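Local structure of probable manganase-dependent inorganic pyrophosphatase (Clostridium perfringens, 3L2B) at residues V104-M109 and T176-I181; V199-L204 and K228-I233. The protein probably hydrolyses inorganic pyrophosphate with manganese, and this regulatory region of CBS and DRTGG domains binds the activator diadenosine tetraphosphate. All coordinates share one frame; numbering follows the deposited sequence.

Interaction 1 of 2, residues V104-M109 and T176-I181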
ATOM      1  N   VAL A 104      16.466  -1.591  -1.410  1.00 40.57           N
ATOM      2  CA  VAL A 104      16.170  -1.719   0.023  1.00 39.43           C
ATOM      3  C   VAL A 104      16.266  -3.179   0.426  1.00 40.28           C
ATOM      4  O   VAL A 104      15.772  -4.039  -0.243  1.00 40.82           O
ATOM      5  CB  VAL A 104      14.779  -1.208   0.424  1.00 39.17           C
ATOM      6  CG1 VAL A 104      14.652  -1.191   1.967  1.00 36.03           C
ATOM      7  CG2 VAL A 104      14.524   0.173  -0.148  1.00 37.09           C
ATOM      8  N   VAL A 105      16.938  -3.423   1.527  1.00 40.72           N
ATOM      9  CA  VAL A 105      17.213  -4.751   1.985  1.00 41.96           C
ATOM     10  C   VAL A 105      17.240  -4.739   3.492  1.00 42.97           C
ATOM     11  O   VAL A 105      17.848  -3.852   4.125  1.00 43.97           O
ATOM     12  CB  VAL A 105      18.581  -5.263   1.486  1.00 42.46           C
ATOM     13  CG1 VAL A 105      18.944  -6.584   2.181  1.00 44.41           C
ATOM     14  CG2 VAL A 105      18.566  -5.495  -0.013  1.00 42.78           C
ATOM     15  N   VAL A 106      16.571  -5.709   4.076  1.00 43.82           N
ATOM     16  CA  VAL A 106      16.653  -5.902   5.521  1.00 45.17           C
ATOM     17  C   VAL A 106      17.930  -6.676   5.796  1.00 47.36           C
ATOM     18  O   VAL A 106      18.154  -7.763   5.245  1.00 47.98           O
ATOM     19  CB  VAL A 106      15.437  -6.663   6.067  1.00 45.39           C
ATOM     20  CG1 VAL A 106      15.617  -6.990   7.561  1.00 44.89           C
ATOM     21  CG2 VAL A 106      14.163  -5.849   5.816  1.00 43.35           C
ATOM     22  N   ALA A 107      18.774  -6.091   6.629  1.00 49.68           N
ATOM     23  CA  ALA A 107      20.021  -6.730   7.032  1.00 52.52           C
ATOM     24  C   ALA A 107      19.759  -7.619   8.245  1.00 55.41           C
ATOM     25  O   ALA A 107      19.983  -7.197   9.377  1.00 57.44           O
ATOM     26  CB  ALA A 107      21.063  -5.702   7.364  1.00 51.87           C
ATOM     27  N   ALA A 108      19.273  -8.830   7.982  1.00 57.81           N
ATOM     28  CA  ALA A 108      18.915  -9.821   9.023  1.00 60.26           C
ATOM     29  C   ALA A 108      20.059 -10.795   9.317  1.00 61.78           C
ATOM     30  O   ALA A 108      20.149 -11.379  10.393  1.00 62.72           O
ATOM     31  CB  ALA A 108      17.648 -10.619   8.603  1.00 60.58           C
ATOM     32  N   MET A 109      20.942 -10.933   8.348  1.00 62.94           N
ATOM     33  CA  MET A 109      21.958 -11.977   8.368  1.00 64.35           C
ATOM     34  C   MET A 109      23.047 -11.693   9.433  1.00 64.23           C
ATOM     35  O   MET A 109      22.929 -10.761  10.230  1.00 64.80           O
ATOM     36  CB  MET A 109      22.569 -12.129   6.963  1.00 64.90           C
ATOM     37  CG  MET A 109      21.536 -12.012   5.803  1.00 67.23           C
ATOM     38  SD  MET A 109      21.416 -10.305   5.140  1.00 72.90           S
ATOM     39  CE  MET A 109      20.103 -10.371   3.916  1.00 71.04           C
ATOM     40  N   THR A 176       8.002  -2.908  10.131  1.00 40.29           N
ATOM     41  CA  THR A 176       7.232  -1.671  10.010  1.00 40.64           C
ATOM     42  C   THR A 176       7.931  -0.691   9.069  1.00 39.29           C
ATOM     43  O   THR A 176       7.316  -0.134   8.190  1.00 39.74           O
ATOM     44  CB  THR A 176       6.941  -1.022  11.377  1.00 42.04           C
ATOM     45  OG1 THR A 176       6.282  -1.970  12.221  1.00 44.03           O
ATOM     46  CG2 THR A 176       6.030   0.164  11.233  1.00 42.20           C
ATOM     47  N   ALA A 177       9.230  -0.537   9.223  1.00 39.40           N
ATOM     48  CA  ALA A 177      10.009   0.351   8.354  1.00 38.83           C
ATOM     49  C   ALA A 177       9.889  -0.095   6.885  1.00 38.29           C
ATOM     50  O   ALA A 177       9.789   0.727   5.960  1.00 37.72           O
ATOM     51  CB  ALA A 177      11.512   0.375   8.786  1.00 38.16           C
ATOM     52  N   SER A 178       9.854  -1.406   6.693  1.00 38.55           N
ATOM     53  CA  SER A 178       9.781  -1.978   5.345  1.00 39.19           C
ATOM     54  C   SER A 178       8.436  -1.649   4.724  1.00 40.55           C
ATOM     55  O   SER A 178       8.344  -1.311   3.557  1.00 41.31           O
ATOM     56  CB  SER A 178      10.009  -3.476   5.360  1.00 39.07           C
ATOM     57  OG  SER A 178      11.307  -3.791   5.850  1.00 38.19           O
ATOM     58  N   ARG A 179       7.418  -1.710   5.552  1.00 41.73           N
ATOM     59  CA  ARG A 179       6.033  -1.540   5.130  1.00 43.65           C
ATOM     60  C   ARG A 179       5.729  -0.075   4.871  1.00 42.93           C
ATOM     61  O   ARG A 179       4.932   0.267   3.995  1.00 43.12           O
ATOM     62  CB  ARG A 179       5.107  -2.152   6.217  1.00 45.81           C
ATOM     63  CG  ARG A 179       3.642  -2.065   6.001  1.00 49.57           C
ATOM     64  CD  ARG A 179       2.880  -2.686   7.186  1.00 55.07           C
ATOM     65  NE  ARG A 179       2.979  -1.949   8.463  1.00 58.77           N
ATOM     66  CZ  ARG A 179       2.457  -0.735   8.699  1.00 61.10           C
ATOM     67  NH1 ARG A 179       1.819  -0.067   7.752  1.00 62.41           N
ATOM     68  NH2 ARG A 179       2.594  -0.170   9.893  1.00 63.04           N
ATOM     69  N   LEU A 180       6.427   0.787   5.599  1.00 42.76           N
ATOM     70  CA  LEU A 180       6.186   2.234   5.541  1.00 42.60           C
ATOM     71  C   LEU A 180       7.004   2.988   4.513  1.00 41.62           C
ATOM     72  O   LEU A 180       6.611   4.054   4.058  1.00 40.72           O
ATOM     73  CB  LEU A 180       6.518   2.879   6.882  1.00 43.41           C
ATOM     74  CG  LEU A 180       5.615   2.622   8.069  1.00 45.24           C
ATOM     75  CD1 LEU A 180       6.329   3.100   9.364  1.00 47.07           C
ATOM     76  CD2 LEU A 180       4.266   3.343   7.885  1.00 45.97           C
ATOM     77  N   ILE A 181       8.169   2.455   4.175  1.00 41.42           N
ATOM     78  CA  ILE A 181       9.146   3.233   3.436  1.00 41.59           C
ATOM     79  C   ILE A 181       8.649   3.640   2.040  1.00 41.97           C
ATOM     80  O   ILE A 181       9.059   4.714   1.525  1.00 41.05           O
ATOM     81  CB  ILE A 181      10.516   2.526   3.350  1.00 41.90           C
ATOM     82  CG1 ILE A 181      11.591   3.571   3.052  1.00 41.99           C
ATOM     83  CG2 ILE A 181      10.443   1.414   2.315  1.00 42.70           C
ATOM     84  CD1 ILE A 181      13.004   3.033   2.969  1.00 42.19           C
TER
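A serine hydroxyl resting on a valine methyl is the odd feature of this helix-on-strand contact: Ser178 OG lies 3.5 Å from Val106 CG2, and the closest approach between the segments is therefore polar against apolar. The hydroxyl can sit there without losing its polar partner because it hydrogen-bonds back to the carbonyl O of Ser174, one turn earlier in the helix. Its torsion suits both tasks, with OG beside the backbone N and anti to the carbonyl carbon (chi1 -62°). On Val106 the branch that touches is CG2, the methyl anti to the carbonyl carbon.

A second, looser touch is purely apolar. Ile181 is extended, with chi2 at 179°, and the CD1 end of its side chain comes 4.5 Å from Val104 CG2. All four residues are buried, yet they bury just 124 Å² between the segments, and the nearest CA atoms, those of Val106 and Ser178, are 7.9 Å apart.

Other elements complete the packing. Strand 104-106 is an edge of the DRTGG-domain sheet within this chain, bonded through Val105 to strand 123-126, whose Ile125 touches both Val104 and Ser178. Leu72 of helix 71-74 and Phe175 of the second subunit each pack on Val104 and Ile181.

Interaction 2 of 2, residues V199-L204 and K228-I233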
ATOM      1  N   VAL A 199      -9.260  21.019 -17.995  1.00 49.79           N
ATOM      2  CA  VAL A 199     -10.012  22.026 -18.718  1.00 49.67           C
ATOM      3  C   VAL A 199      -9.466  23.413 -18.387  1.00 49.57           C
ATOM      4  O   VAL A 199      -8.851  23.629 -17.346  1.00 48.73           O
ATOM      5  CB  VAL A 199     -11.520  21.936 -18.418  1.00 49.59           C
ATOM      6  CG1 VAL A 199     -12.017  20.537 -18.674  1.00 49.48           C
ATOM      7  CG2 VAL A 199     -11.822  22.331 -17.004  1.00 49.26           C
ATOM      8  N   SER A 200      -9.647  24.337 -19.313  1.00 50.11           N
ATOM      9  CA  SER A 200      -9.222  25.730 -19.106  1.00 51.21           C
ATOM     10  C   SER A 200     -10.389  26.627 -18.717  1.00 50.70           C
ATOM     11  O   SER A 200     -11.495  26.463 -19.194  1.00 49.92           O
ATOM     12  CB  SER A 200      -8.540  26.307 -20.362  1.00 52.05           C
ATOM     13  OG  SER A 200      -7.333  25.621 -20.658  1.00 54.45           O
ATOM     14  N   THR A 201     -10.105  27.590 -17.854  1.00 51.63           N
ATOM     15  CA  THR A 201     -11.083  28.612 -17.457  1.00 52.39           C
ATOM     16  C   THR A 201     -11.833  29.202 -18.651  1.00 54.14           C
ATOM     17  O   THR A 201     -13.026  29.510 -18.575  1.00 53.51           O
ATOM     18  CB  THR A 201     -10.406  29.793 -16.725  1.00 53.05           C
ATOM     19  OG1 THR A 201      -9.248  30.185 -17.454  1.00 53.19           O
ATOM     20  CG2 THR A 201     -10.005  29.437 -15.300  1.00 51.81           C
ATOM     21  N   ASP A 202     -11.132  29.388 -19.761  1.00 56.09           N
ATOM     22  CA  ASP A 202     -11.770  30.041 -20.909  1.00 58.04           C
ATOM     23  C   ASP A 202     -12.372  29.044 -21.897  1.00 58.41           C
ATOM     24  O   ASP A 202     -12.947  29.441 -22.904  1.00 58.94           O
ATOM     25  CB  ASP A 202     -10.854  31.086 -21.579  1.00 59.93           C
ATOM     26  CG  ASP A 202      -9.534  30.528 -22.031  1.00 62.84           C
ATOM     27  OD1 ASP A 202      -9.237  29.342 -21.759  1.00 67.53           O
ATOM     28  OD2 ASP A 202      -8.773  31.294 -22.661  1.00 69.26           O
ATOM     29  N   ASP A 203     -12.288  27.756 -21.581  1.00 58.09           N
ATOM     30  CA  ASP A 203     -13.005  26.743 -22.366  1.00 58.95           C
ATOM     31  C   ASP A 203     -14.515  26.994 -22.243  1.00 59.48           C
ATOM     32  O   ASP A 203     -15.007  27.395 -21.195  1.00 58.87           O
ATOM     33  CB  ASP A 203     -12.719  25.308 -21.874  1.00 58.39           C
ATOM     34  CG  ASP A 203     -11.322  24.806 -22.230  1.00 58.95           C
ATOM     35  OD1 ASP A 203     -10.567  25.521 -22.917  1.00 59.37           O
ATOM     36  OD2 ASP A 203     -10.982  23.671 -21.811  1.00 57.43           O
ATOM     37  N   LEU A 204     -15.245  26.724 -23.311  1.00 60.74           N
ATOM     38  CA  LEU A 204     -16.702  26.877 -23.291  1.00 61.64           C
ATOM     39  C   LEU A 204     -17.354  25.652 -22.657  1.00 61.89           C
ATOM     40  O   LEU A 204     -16.918  24.519 -22.859  1.00 61.83           O
ATOM     41  CB  LEU A 204     -17.241  27.165 -24.701  1.00 62.87           C
ATOM     42  CG  LEU A 204     -16.625  28.433 -25.337  1.00 63.45           C
ATOM     43  CD1 LEU A 204     -17.063  28.602 -26.789  1.00 65.31           C
ATOM     44  CD2 LEU A 204     -16.957  29.690 -24.526  1.00 62.86           C
ATOM     45  N   LYS A 228      -1.823  28.376 -15.058  1.00 63.53           N
ATOM     46  CA  LYS A 228      -1.756  28.095 -13.611  1.00 62.90           C
ATOM     47  C   LYS A 228      -2.964  27.230 -13.216  1.00 60.94           C
ATOM     48  O   LYS A 228      -4.062  27.389 -13.751  1.00 60.38           O
ATOM     49  CB  LYS A 228      -1.767  29.371 -12.745  1.00 64.13           C
ATOM     50  CG  LYS A 228      -0.876  30.560 -13.186  1.00 68.19           C
ATOM     51  CD  LYS A 228      -1.509  31.906 -12.701  1.00 71.27           C
ATOM     52  CE  LYS A 228      -1.408  33.045 -13.747  1.00 72.74           C
ATOM     53  NZ  LYS A 228      -2.565  33.998 -13.681  1.00 72.87           N
ATOM     54  N   VAL A 229      -2.759  26.334 -12.265  1.00 59.77           N
ATOM     55  CA  VAL A 229      -3.840  25.505 -11.746  1.00 58.39           C
ATOM     56  C   VAL A 229      -4.716  26.376 -10.892  1.00 58.80           C
ATOM     57  O   VAL A 229      -4.265  26.933  -9.899  1.00 59.50           O
ATOM     58  CB  VAL A 229      -3.328  24.322 -10.894  1.00 58.11           C
ATOM     59  CG1 VAL A 229      -4.479  23.647 -10.168  1.00 57.48           C
ATOM     60  CG2 VAL A 229      -2.596  23.331 -11.759  1.00 57.31           C
ATOM     61  N   VAL A 230      -5.978  26.480 -11.282  1.00 58.14           N
ATOM     62  CA  VAL A 230      -6.916  27.388 -10.638  1.00 58.58           C
ATOM     63  C   VAL A 230      -7.949  26.658  -9.801  1.00 58.17           C
ATOM     64  O   VAL A 230      -8.786  27.288  -9.161  1.00 59.08           O
ATOM     65  CB  VAL A 230      -7.619  28.286 -11.678  1.00 58.83           C
ATOM     66  CG1 VAL A 230      -9.056  28.519 -11.303  1.00 59.51           C
ATOM     67  CG2 VAL A 230      -6.861  29.616 -11.809  1.00 59.54           C
ATOM     68  N   GLY A 231      -7.877  25.328  -9.820  1.00 57.15           N
ATOM     69  CA  GLY A 231      -8.813  24.486  -9.082  1.00 56.27           C
ATOM     70  C   GLY A 231      -9.277  23.218  -9.785  1.00 54.87           C
ATOM     71  O   GLY A 231      -8.578  22.605 -10.576  1.00 53.76           O
ATOM     72  N   SER A 232     -10.507  22.848  -9.483  1.00 54.11           N
ATOM     73  CA  SER A 232     -11.081  21.608  -9.981  1.00 53.10           C
ATOM     74  C   SER A 232     -12.579  21.781 -10.145  1.00 52.86           C
ATOM     75  O   SER A 232     -13.240  22.477  -9.359  1.00 53.03           O
ATOM     76  CB  SER A 232     -10.751  20.473  -9.025  1.00 52.66           C
ATOM     77  OG  SER A 232     -11.521  19.324  -9.292  1.00 53.12           O
ATOM     78  N   ILE A 233     -13.098  21.192 -11.207  1.00 52.35           N
ATOM     79  CA  ILE A 233     -14.537  21.209 -11.467  1.00 52.52           C
ATOM     80  C   ILE A 233     -15.089  19.770 -11.498  1.00 52.83           C
ATOM     81  O   ILE A 233     -14.438  18.862 -11.986  1.00 51.04           O
ATOM     82  CB  ILE A 233     -14.874  21.993 -12.784  1.00 51.89           C
ATOM     83  CG1 ILE A 233     -16.373  22.126 -12.937  1.00 53.45           C
ATOM     84  CG2 ILE A 233     -14.324  21.321 -14.012  1.00 50.25           C
ATOM     85  CD1 ILE A 233     -16.806  23.332 -13.792  1.00 55.89           C
TER
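This is apolar packing between the two outer strands of a three-stranded sheet in the C-terminal CBS domain, made over the strand that separates them and extended by Thr201 from the turn after strand 199-200. The register supports this: the CA atoms of Val199 and Ile233 are 8.6 Å apart, too far for neighbouring strands, and the link is made by side chains. CG2 of Val199 meets CG2 of Ile233 at 4.0 Å, the side chains crossing at about a right angle. In Ile233, CG1 is anti to the backbone N (chi1 -174°), which puts CG2 between the backbone N and the carbonyl carbon. A looser methyl contact, Thr201 CG2 to Val230 CG1 at 4.2 Å, lies at the other end.

Strand 229-234 carries a classic beta bulge, where Val230 and Gly231 stand opposite the single residue Val222. Ser200 to Asp203 form a type I turn, closed by Asp203 N to Ser200 O at 2.8 Å. The Asp203 carboxylate folds back, and OD2 takes the N-H of Ser200 at 2.9 Å in a nearly straight bond (177°) that arrives from above the carboxylate plane.

Strand 219-223 runs between the two, with Val222 touching Val199, Thr201 and Ile233. Val208 of helix 205-215 packs on Val199, while Leu12 adds to the cover of Ile233.

Interactions 1 and 2 are separate packing sites, with centres 43 Å apart on opposite sides of the chain's centre, and they share no helix or strand. Both are small and lack direct hydrogen bonds between their segments. Interaction 1 is buried throughout and joins a helix to a sheet-edge strand in the DRTGG domain; a serine enters its packing, and the second subunit helps to enclose it. Interaction 2 joins one outer strand of a CBS-domain sheet, and the turn after it, to the other outer strand through methyl groups, is somewhat more open at Val230, and has no other protein chain touching its segments. The bound diadenosine tetraphosphate is about 8 Å from the Val199 side chain.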